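PDB 1XKY: dihydrodipicolinate synthase, which probably catalyses the condensation of pyruvate with aspartate semialdehyde in the lysine branch of amino acid biosynthesis, working through a Schiff base. Local coordinates for residues Asn119-Glu124 / Ser150-Ser155; Met142-Pro147 / Lys172-Asp177; Lys37-Leu42 / Ser76-Arg81; Thr18-Pro23 / Thr48-Gly53. All coordinates share one frame; numbering follows the deposited sequence.

Contact 1: residues Asn119-Glu124 / Ser150-Ser155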
# COMPACT_ATOMS: atom_id res chain seq x y z
N ASN A 119 -15.04 8.36 9.15
CA ASN A 119 -14.72 8.36 10.59
C ASN A 119 -13.94 7.13 11.10
O ASN A 119 -13.59 7.08 12.28
CB ASN A 119 -15.96 8.64 11.48
CG ASN A 119 -17.17 7.79 11.12
OD1 ASN A 119 -17.07 6.78 10.42
ND2 ASN A 119 -18.34 8.19 11.63
N LYS A 120 -13.66 6.17 10.22
CA LYS A 120 -12.76 5.05 10.50
C LYS A 120 -13.04 4.29 11.80
O LYS A 120 -12.18 4.24 12.70
CB LYS A 120 -11.31 5.53 10.49
CG LYS A 120 -10.86 6.10 9.14
CD LYS A 120 -9.36 5.97 8.96
CE LYS A 120 -8.60 6.80 9.96
NZ LYS A 120 -7.13 6.59 9.77
N PRO A 121 -14.24 3.69 11.91
CA PRO A 121 -14.59 2.97 13.13
C PRO A 121 -13.80 1.67 13.34
O PRO A 121 -13.23 1.12 12.40
CB PRO A 121 -16.07 2.65 12.93
CG PRO A 121 -16.23 2.56 11.46
CD PRO A 121 -15.33 3.64 10.92
N SER A 122 -13.81 1.18 14.57
CA SER A 122 -13.16 -0.08 14.92
C SER A 122 -14.05 -1.24 14.50
O SER A 122 -15.19 -1.04 14.09
CB SER A 122 -12.96 -0.16 16.43
OG SER A 122 -14.21 -0.27 17.07
N GLN A 123 -13.54 -2.46 14.66
CA GLN A 123 -14.36 -3.66 14.40
C GLN A 123 -15.57 -3.71 15.30
O GLN A 123 -16.68 -3.97 14.84
CB GLN A 123 -13.53 -4.95 14.54
CG GLN A 123 -12.46 -5.10 13.48
CD GLN A 123 -13.01 -4.96 12.07
OE1 GLN A 123 -13.99 -5.62 11.71
NE2 GLN A 123 -12.40 -4.08 11.28
N GLU A 124 -15.37 -3.45 16.60
CA GLU A 124 -16.47 -3.49 17.56
C GLU A 124 -17.44 -2.32 17.34
O GLU A 124 -18.64 -2.48 17.53
CB GLU A 124 -15.93 -3.51 19.00
CG GLU A 124 -16.98 -3.54 20.12
CD GLU A 124 -17.85 -4.78 20.15
OE1 GLU A 124 -17.50 -5.80 19.51
OE2 GLU A 124 -18.88 -4.75 20.83
N SER A 150 -14.16 3.21 2.00
CA SER A 150 -14.32 3.48 3.41
C SER A 150 -13.04 3.33 4.22
O SER A 150 -13.05 3.66 5.41
CB SER A 150 -15.41 2.59 4.00
OG SER A 150 -16.68 2.96 3.49
N ILE A 151 -11.98 2.81 3.59
CA ILE A 151 -10.66 2.58 4.22
C ILE A 151 -10.65 1.34 5.11
O ILE A 151 -9.87 0.41 4.89
CB ILE A 151 -10.15 3.83 4.99
CG1 ILE A 151 -10.20 5.06 4.05
CG2 ILE A 151 -8.77 3.56 5.63
CD1 ILE A 151 -8.99 5.87 3.97
N VAL A 152 -11.51 1.33 6.12
CA VAL A 152 -11.64 0.19 7.02
C VAL A 152 -12.19 -1.03 6.28
O VAL A 152 -12.90 -0.90 5.29
CB VAL A 152 -12.54 0.51 8.22
CG1 VAL A 152 -11.93 1.61 9.07
CG2 VAL A 152 -13.93 0.90 7.75
N GLN A 153 -11.86 -2.22 6.79
CA GLN A 153 -12.55 -3.44 6.38
C GLN A 153 -13.41 -3.99 7.51
O GLN A 153 -13.06 -3.88 8.69
CB GLN A 153 -11.54 -4.49 5.93
CG GLN A 153 -10.25 -4.50 6.72
CD GLN A 153 -10.30 -5.45 7.91
OE1 GLN A 153 -10.57 -6.64 7.74
NE2 GLN A 153 -10.04 -4.93 9.10
N ILE A 154 -14.54 -4.59 7.15
CA ILE A 154 -15.21 -5.55 8.02
C ILE A 154 -14.48 -6.88 8.04
O ILE A 154 -14.56 -7.66 7.09
CB ILE A 154 -16.67 -5.75 7.58
CG1 ILE A 154 -17.25 -4.44 7.03
CG2 ILE A 154 -17.51 -6.27 8.73
CD1 ILE A 154 -18.72 -4.52 6.69
N SER A 155 -13.76 -7.14 9.13
CA SER A 155 -12.99 -8.38 9.26
C SER A 155 -13.89 -9.60 9.10
O SER A 155 -15.10 -9.53 9.31
CB SER A 155 -12.28 -8.42 10.62
OG SER A 155 -13.18 -8.79 11.65
O HOH W 1 -14.12 4.88 7.69
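The side-chain amide of Gln123 meets the 150-155 loop in two ways, in its own plane at NE2 and over the plane at OE1. Gln153 O lies practically in the amide plane and takes the N-H of Gln123 NE2 at 2.7 Å, nearly straight (169°). At the other corner, Ser155 N approaches Gln123 OE1 at 3.0 Å from above the carbonyl plane, 43° out of it. The amide of Gln153 is turned 39° from that of Gln123; Gln123 NE2 and Gln153 NE2 come to 3.3 Å, but as two donors they merely lie close. A bend at chi2 folds the Gln123 chain so that its amide can bridge two backbone groups of the loop. Thr158 OG1 bonds both Gln123 OE1 and Ser155 OG, drawing in the first turn of helix 156-163. Farther along, the contact becomes apolar: Val152 CG1 packs against the backbone of Lys120 and Pro121, 3.8 Å from Lys120 CA and 3.6 Å from Pro121 O. One water links the Lys120 end, accepting from Lys120 N (2.9 Å) and donating to Ser150 O (2.8 Å). The two chain pieces run almost parallel in the loops at the C-terminal end of the barrel, where Lys120 and Ile151 also pack on Gly148 of a second subunit. Gln123 thus gives partners to a backbone C=O and N-H in a stretch without regular secondary structure, and this pairing defines which way round its amide sits.

Contact 2: residues Met142-Pro147 / Lys172-Asp177; sequences MLYNVP and KDAGGD
Asn145 and Asp173 lie side by side, and their polar groups make the side-chain bond of this contact: Asn145 ND2 donates to Asp173 OD1 at 3.0 Å, with the acceptor in the plane of the amide but the donor well above that of the carboxylate. The same oxygen receives Gly175 N at 2.9 Å nearly along its C-O axis, closing an Asx turn, so Asp173 OD1 ties the turn to the neighbouring strand. The backbones are joined by Lys172 N to Leu143 O (2.7 Å), Asn145 N to Lys172 O (2.9 Å) and Ala174 N to Asn145 O (2.8 Å). This is the parallel pairing of the fifth and sixth strands of a TIM barrel. In the dihydrodipicolinate synthase family a lysine on the sixth strand forms the Schiff base with pyruvate and a tyrosine on the fifth lies close by; the placing of Lys172 and Tyr144 is consistent with those roles. Lys172 has every torsion near 180°, and this straight chain lies along one face of the Tyr144 ring, its CD in CH-pi contact 3.7 Å from the ring centroid. Over the opposite face sits Val146 CG1, while Ala174 CB touches the ring edge at Tyr144 CE1 (4.0 Å). Met142 borders the other end, its SD 4.1 Å from Lys172 CB, and Pro147 CG rests against Gly175 CA.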
# COMPACT_ATOMS: atom_id res chain seq x y z
N MET A 142 -28.12 -6.62 3.99
CA MET A 142 -26.89 -6.98 3.29
C MET A 142 -25.82 -5.97 3.72
O MET A 142 -26.00 -4.76 3.61
CB MET A 142 -27.07 -6.94 1.77
CG MET A 142 -25.81 -7.29 0.96
SD MET A 142 -26.03 -7.26 -0.85
CE MET A 142 -26.91 -8.79 -1.11
N LEU A 143 -24.71 -6.50 4.24
CA LEU A 143 -23.55 -5.69 4.57
C LEU A 143 -22.77 -5.36 3.30
O LEU A 143 -22.81 -6.10 2.32
CB LEU A 143 -22.65 -6.45 5.54
CG LEU A 143 -23.24 -6.93 6.86
CD1 LEU A 143 -22.20 -7.75 7.60
CD2 LEU A 143 -23.72 -5.78 7.72
N TYR A 144 -22.04 -4.25 3.33
CA TYR A 144 -21.23 -3.84 2.19
C TYR A 144 -19.83 -3.50 2.67
O TYR A 144 -19.61 -2.48 3.34
CB TYR A 144 -21.91 -2.66 1.49
CG TYR A 144 -21.24 -2.11 0.24
CD1 TYR A 144 -20.21 -2.80 -0.41
CD2 TYR A 144 -21.69 -0.92 -0.33
CE1 TYR A 144 -19.62 -2.29 -1.56
CE2 TYR A 144 -21.11 -0.40 -1.48
CZ TYR A 144 -20.08 -1.09 -2.09
OH TYR A 144 -19.52 -0.57 -3.23
N ASN A 145 -18.89 -4.38 2.34
CA ASN A 145 -17.46 -4.18 2.62
C ASN A 145 -16.81 -3.51 1.41
O ASN A 145 -16.83 -4.05 0.30
CB ASN A 145 -16.79 -5.53 2.91
CG ASN A 145 -15.33 -5.40 3.26
OD1 ASN A 145 -14.95 -4.63 4.15
ND2 ASN A 145 -14.49 -6.15 2.57
N VAL A 146 -16.26 -2.32 1.64
CA VAL A 146 -15.69 -1.52 0.55
C VAL A 146 -14.51 -0.67 1.05
O VAL A 146 -14.61 0.57 1.13
CB VAL A 146 -16.79 -0.70 -0.16
CG1 VAL A 146 -17.46 0.31 0.78
CG2 VAL A 146 -16.24 -0.03 -1.42
N PRO A 147 -13.40 -1.34 1.40
CA PRO A 147 -12.22 -0.64 1.92
C PRO A 147 -11.66 0.38 0.94
O PRO A 147 -11.05 1.36 1.35
CB PRO A 147 -11.22 -1.78 2.19
CG PRO A 147 -11.68 -2.89 1.33
CD PRO A 147 -13.16 -2.79 1.34
N LYS A 172 -22.08 -7.88 0.42
CA LYS A 172 -21.42 -7.49 -0.83
C LYS A 172 -19.96 -7.23 -0.46
O LYS A 172 -19.67 -6.28 0.26
CB LYS A 172 -22.07 -6.21 -1.41
CG LYS A 172 -21.35 -5.64 -2.63
CD LYS A 172 -21.95 -4.32 -3.09
CE LYS A 172 -21.18 -3.76 -4.30
NZ LYS A 172 -21.78 -2.49 -4.81
N ASP A 173 -19.06 -8.08 -0.94
CA ASP A 173 -17.65 -7.96 -0.56
C ASP A 173 -16.82 -7.36 -1.69
O ASP A 173 -16.38 -8.07 -2.60
CB ASP A 173 -17.08 -9.32 -0.13
CG ASP A 173 -15.73 -9.19 0.58
OD1 ASP A 173 -15.07 -8.14 0.44
OD2 ASP A 173 -15.33 -10.14 1.28
N ALA A 174 -16.59 -6.05 -1.61
CA ALA A 174 -15.71 -5.35 -2.56
C ALA A 174 -14.28 -5.18 -2.03
O ALA A 174 -13.54 -4.27 -2.45
CB ALA A 174 -16.31 -4.00 -2.93
N GLY A 175 -13.86 -6.06 -1.13
CA GLY A 175 -12.49 -6.05 -0.61
C GLY A 175 -11.45 -6.48 -1.63
O GLY A 175 -10.25 -6.27 -1.42
N GLY A 176 -11.89 -7.12 -2.71
CA GLY A 176 -11.01 -7.54 -3.79
C GLY A 176 -10.23 -8.81 -3.49
O GLY A 176 -9.30 -9.15 -4.21
N ASP A 177 -10.63 -9.53 -2.45
CA ASP A 177 -9.86 -10.65 -1.93
C ASP A 177 -10.75 -11.88 -1.84
O ASP A 177 -11.56 -11.99 -0.92
CB ASP A 177 -9.28 -10.28 -0.56
CG ASP A 177 -8.28 -11.30 -0.05
OD1 ASP A 177 -8.35 -12.49 -0.43
OD2 ASP A 177 -7.40 -10.91 0.75

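Contact 3: residues Lys37-Leu42 / Ser76-Arg81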
# COMPACT_ATOMS: atom_id res chain seq x y z
N LYS A 37 -37.82 3.53 -17.21
CA LYS A 37 -37.20 2.90 -18.38
C LYS A 37 -36.01 2.03 -17.97
O LYS A 37 -35.88 0.89 -18.44
CB LYS A 37 -36.76 3.96 -19.39
CG LYS A 37 -36.38 3.37 -20.75
CD LYS A 37 -35.67 4.39 -21.65
CE LYS A 37 -36.62 5.38 -22.31
NZ LYS A 37 -36.84 6.61 -21.49
N LEU A 38 -35.16 2.56 -17.09
CA LEU A 38 -33.95 1.86 -16.67
C LEU A 38 -34.26 0.58 -15.89
O LEU A 38 -33.64 -0.45 -16.13
CB LEU A 38 -33.05 2.77 -15.82
CG LEU A 38 -31.80 2.11 -15.23
CD1 LEU A 38 -30.89 1.61 -16.33
CD2 LEU A 38 -31.05 3.08 -14.32
N VAL A 39 -35.20 0.67 -14.95
CA VAL A 39 -35.60 -0.50 -14.15
C VAL A 39 -36.11 -1.63 -15.04
O VAL A 39 -35.70 -2.78 -14.89
CB VAL A 39 -36.66 -0.13 -13.09
CG1 VAL A 39 -37.27 -1.37 -12.47
CG2 VAL A 39 -36.05 0.76 -12.00
N ASN A 40 -36.97 -1.29 -15.99
CA ASN A 40 -37.52 -2.31 -16.91
C ASN A 40 -36.44 -2.93 -17.80
O ASN A 40 -36.43 -4.15 -18.02
CB ASN A 40 -38.65 -1.72 -17.74
CG ASN A 40 -39.93 -1.57 -16.93
OD1 ASN A 40 -40.36 -2.52 -16.27
ND2 ASN A 40 -40.53 -0.40 -16.98
N TYR A 41 -35.55 -2.07 -18.29
CA TYR A 41 -34.40 -2.53 -19.06
C TYR A 41 -33.56 -3.55 -18.28
O TYR A 41 -33.25 -4.65 -18.78
CB TYR A 41 -33.53 -1.34 -19.51
CG TYR A 41 -32.20 -1.80 -20.08
CD1 TYR A 41 -32.08 -2.17 -21.41
CD2 TYR A 41 -31.08 -1.90 -19.25
CE1 TYR A 41 -30.86 -2.62 -21.92
CE2 TYR A 41 -29.86 -2.34 -19.75
CZ TYR A 41 -29.75 -2.70 -21.09
OH TYR A 41 -28.53 -3.14 -21.59
N LEU A 42 -33.21 -3.21 -17.04
CA LEU A 42 -32.36 -4.10 -16.23
C LEU A 42 -33.01 -5.47 -16.02
O LEU A 42 -32.37 -6.50 -16.22
CB LEU A 42 -32.01 -3.46 -14.88
CG LEU A 42 -31.11 -2.22 -14.97
CD1 LEU A 42 -30.96 -1.59 -13.59
CD2 LEU A 42 -29.77 -2.56 -15.59
N SER A 76 -42.51 0.76 -6.74
CA SER A 76 -43.70 0.81 -7.60
C SER A 76 -43.46 0.17 -8.97
O SER A 76 -44.23 -0.67 -9.41
CB SER A 76 -44.17 2.26 -7.78
OG SER A 76 -45.25 2.33 -8.69
N VAL A 77 -42.39 0.58 -9.64
CA VAL A 77 -42.09 0.09 -10.99
C VAL A 77 -41.74 -1.39 -10.95
O VAL A 77 -42.24 -2.17 -11.77
CB VAL A 77 -40.96 0.91 -11.67
CG1 VAL A 77 -40.59 0.32 -13.03
CG2 VAL A 77 -41.38 2.35 -11.84
N VAL A 78 -40.91 -1.79 -10.00
CA VAL A 78 -40.46 -3.18 -9.89
C VAL A 78 -41.64 -4.15 -9.69
O VAL A 78 -41.64 -5.25 -10.26
CB VAL A 78 -39.40 -3.34 -8.79
CG1 VAL A 78 -39.13 -4.79 -8.47
CG2 VAL A 78 -38.12 -2.66 -9.23
N ASP A 79 -42.63 -3.73 -8.90
CA ASP A 79 -43.88 -4.47 -8.77
C ASP A 79 -43.60 -5.93 -8.37
O ASP A 79 -44.16 -6.86 -8.95
CB ASP A 79 -44.66 -4.38 -10.10
CG ASP A 79 -46.11 -4.83 -9.98
OD1 ASP A 79 -46.63 -5.34 -10.99
OD2 ASP A 79 -46.72 -4.68 -8.91
N LYS A 80 -42.71 -6.10 -7.41
CA LYS A 80 -42.35 -7.40 -6.83
C LYS A 80 -41.68 -8.42 -7.78
O LYS A 80 -41.56 -9.59 -7.43
CB LYS A 80 -43.57 -8.03 -6.12
CG LYS A 80 -44.00 -7.26 -4.88
CD LYS A 80 -43.00 -7.43 -3.73
CE LYS A 80 -43.37 -6.55 -2.55
NZ LYS A 80 -42.27 -6.51 -1.54
N ARG A 81 -41.23 -7.99 -8.95
CA ARG A 81 -40.58 -8.91 -9.90
C ARG A 81 -39.19 -9.35 -9.46
O ARG A 81 -38.78 -10.48 -9.73
CB ARG A 81 -40.48 -8.27 -11.28
CG ARG A 81 -41.80 -8.23 -12.04
CD ARG A 81 -41.60 -7.49 -13.36
NE ARG A 81 -41.49 -6.05 -13.15
CZ ARG A 81 -41.00 -5.19 -14.04
NH1 ARG A 81 -40.54 -5.60 -15.21
NH2 ARG A 81 -40.96 -3.90 -13.74
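Asn40 and Arg81 cross at about a right angle, and the guanidinium of Arg81 meets the amide oxygen with its end, the planes of the two groups 40° apart. Both terminal nitrogens converge on that single atom: Arg81 NH2 reaches Asn40 OD1 at 2.9 Å, and the longer bond from Arg81 NH1, at 3.3 Å, lies in the carbonyl plane. A bend at chi3 (-75°) swings the arginine back over its own helix end, where NH2 also donates to Val77 O (2.9 Å) and NE to Val78 O (3.0 Å). Arg81 N reaches Val78 O from the opposite face of that carbonyl, closing the type I' turn from Val78 to Arg81. Helices 32-44 and 64-78, neighbours on the outside of the TIM barrel, meet here where the second one ends. Toward the sheet the contact is purely aliphatic. A chi1 of 168° turns Val39 CG1 toward two valines, 3.6 Å from Val78 CG2 and 3.8 Å from Val77 CG1. Val39 lies obliquely to Val77 and nearly square to Val78. Val39 and Val78 both also pack on Ile50 of strand 49-52, while on the outer side Val77 CG1 reaches Asn40 ND2 at 4.0 Å.

Contact 4: residues Thr18-Pro23 / Thr48-Gly53; sequences TAMVTP and TAIVVG
Met20 points toward Ile50, and its CB already touches two groups, 3.6 Å from Val51 O and 4.0 Å from Ile50 CG2. CG continues anti to the backbone N (chi1 -163°), which sends the chain outward to Leu38 and Leu42 on helix 32-44. The straight stem runs past Ile50 CG2, so that SD lies at the same 4.0 Å from this methyl group as CB does. At the last torsion (chi3 67°) CE then turns off the line of the stem. The apolar layer to which Met20 belongs fills a beta-alpha-beta unit of the TIM barrel, in which helix 32-44 connects the parallel strands 16-19 and 49-52 and packs over them. The strands themselves are joined by Thr18 N to Ala49 O (2.9 Å), Val51 N to Thr18 O (2.8 Å) and, at the C-terminal end, Met20 N to Val51 O (3.1 Å). Ala19 and Val51 send their side chains to the face away from Thr18 and Ile50. At the last direct bond one water also donates to Val51 O and to Met20 O, each at 2.7 Å; beyond it a second water donates to Met20 O and Thr22 OG1 while accepting from Gly53 N, bridging the ends of the two segments.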
# COMPACT_ATOMS: atom_id res chain seq x y z
N THR A 18 -27.95 -5.58 -9.27
CA THR A 18 -27.40 -4.45 -9.98
C THR A 18 -27.44 -3.22 -9.10
O THR A 18 -28.50 -2.89 -8.53
CB THR A 18 -28.12 -4.20 -11.32
OG1 THR A 18 -27.91 -5.33 -12.18
CG2 THR A 18 -27.59 -2.95 -12.00
N ALA A 19 -26.27 -2.59 -8.97
CA ALA A 19 -26.09 -1.32 -8.28
C ALA A 19 -26.51 -0.20 -9.20
O ALA A 19 -25.69 0.39 -9.91
CB ALA A 19 -24.62 -1.15 -7.86
N MET A 20 -27.80 0.11 -9.18
CA MET A 20 -28.41 0.95 -10.19
C MET A 20 -28.03 2.42 -10.07
O MET A 20 -28.06 2.99 -8.99
CB MET A 20 -29.93 0.83 -10.12
CG MET A 20 -30.63 1.33 -11.34
SD MET A 20 -32.42 1.24 -11.17
CE MET A 20 -32.72 2.44 -9.89
N VAL A 21 -27.68 3.02 -11.21
CA VAL A 21 -27.51 4.47 -11.29
C VAL A 21 -28.83 5.19 -11.04
O VAL A 21 -29.92 4.63 -11.20
CB VAL A 21 -26.90 4.92 -12.66
CG1 VAL A 21 -25.54 4.27 -12.88
CG2 VAL A 21 -27.85 4.61 -13.84
N THR A 22 -28.74 6.45 -10.62
CA THR A 22 -29.92 7.29 -10.44
C THR A 22 -30.01 8.28 -11.60
O THR A 22 -29.20 9.23 -11.68
CB THR A 22 -29.87 8.05 -9.10
OG1 THR A 22 -29.73 7.11 -8.02
CG2 THR A 22 -31.14 8.86 -8.89
N PRO A 23 -30.94 8.05 -12.54
CA PRO A 23 -31.11 9.00 -13.65
C PRO A 23 -31.46 10.42 -13.20
O PRO A 23 -32.33 10.59 -12.34
CB PRO A 23 -32.25 8.39 -14.48
CG PRO A 23 -32.25 6.95 -14.13
CD PRO A 23 -31.84 6.89 -12.69
N THR A 48 -31.26 -9.60 -11.36
CA THR A 48 -32.09 -10.43 -10.47
C THR A 48 -32.48 -9.74 -9.15
O THR A 48 -33.26 -10.27 -8.37
CB THR A 48 -31.41 -11.79 -10.14
OG1 THR A 48 -30.19 -11.57 -9.41
CG2 THR A 48 -31.10 -12.55 -11.40
N ALA A 49 -31.90 -8.56 -8.91
CA ALA A 49 -32.20 -7.75 -7.73
C ALA A 49 -31.69 -6.35 -8.02
O ALA A 49 -30.69 -6.19 -8.71
CB ALA A 49 -31.53 -8.32 -6.48
N ILE A 50 -32.38 -5.34 -7.50
CA ILE A 50 -31.94 -3.97 -7.72
C ILE A 50 -31.54 -3.30 -6.41
O ILE A 50 -32.34 -3.23 -5.47
CB ILE A 50 -33.02 -3.13 -8.43
CG1 ILE A 50 -33.23 -3.66 -9.85
CG2 ILE A 50 -32.62 -1.64 -8.46
CD1 ILE A 50 -34.36 -3.00 -10.58
N VAL A 51 -30.31 -2.80 -6.36
CA VAL A 51 -29.86 -1.95 -5.26
C VAL A 51 -30.13 -0.49 -5.64
O VAL A 51 -29.62 0.01 -6.65
CB VAL A 51 -28.36 -2.13 -4.92
CG1 VAL A 51 -28.01 -1.36 -3.66
CG2 VAL A 51 -28.02 -3.60 -4.75
N VAL A 52 -30.96 0.17 -4.84
CA VAL A 52 -31.40 1.53 -5.12
C VAL A 52 -30.72 2.52 -4.19
O VAL A 52 -30.71 2.34 -2.96
CB VAL A 52 -32.92 1.70 -4.92
CG1 VAL A 52 -33.36 3.11 -5.30
CG2 VAL A 52 -33.68 0.67 -5.73
N GLY A 53 -30.19 3.58 -4.79
CA GLY A 53 -29.60 4.69 -4.05
C GLY A 53 -28.33 4.32 -3.31
O GLY A 53 -28.06 4.86 -2.24
O HOH W 2 -30.03 4.37 -7.62
O HOH W 3 -27.74 1.97 -6.51

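Contacts 2 and 4 are pairings in the same closed sheet, their centres about 17 Å apart and their nearest atoms about 4 Å apart. Contact 1 lies in loops past the strand ends, contact 3 between helices around the barrel. Contact 1 touches contact 2 where Ile154 N meets Asn145 OD1 at 3.0 Å, probably a hydrogen bond, which would tie the asparagine to the loop. Contact 3 backs contact 4 through helix 32-44, with Leu38 CD2 3.5 Å from Met20 CG. Contacts 1 and 3 lie on opposite sides of the chain's centre, about 34 Å between centres. Contact 2 holds the probable Schiff-base lysine; a bound potassium ion is about 9 Å from the side chain of Leu143.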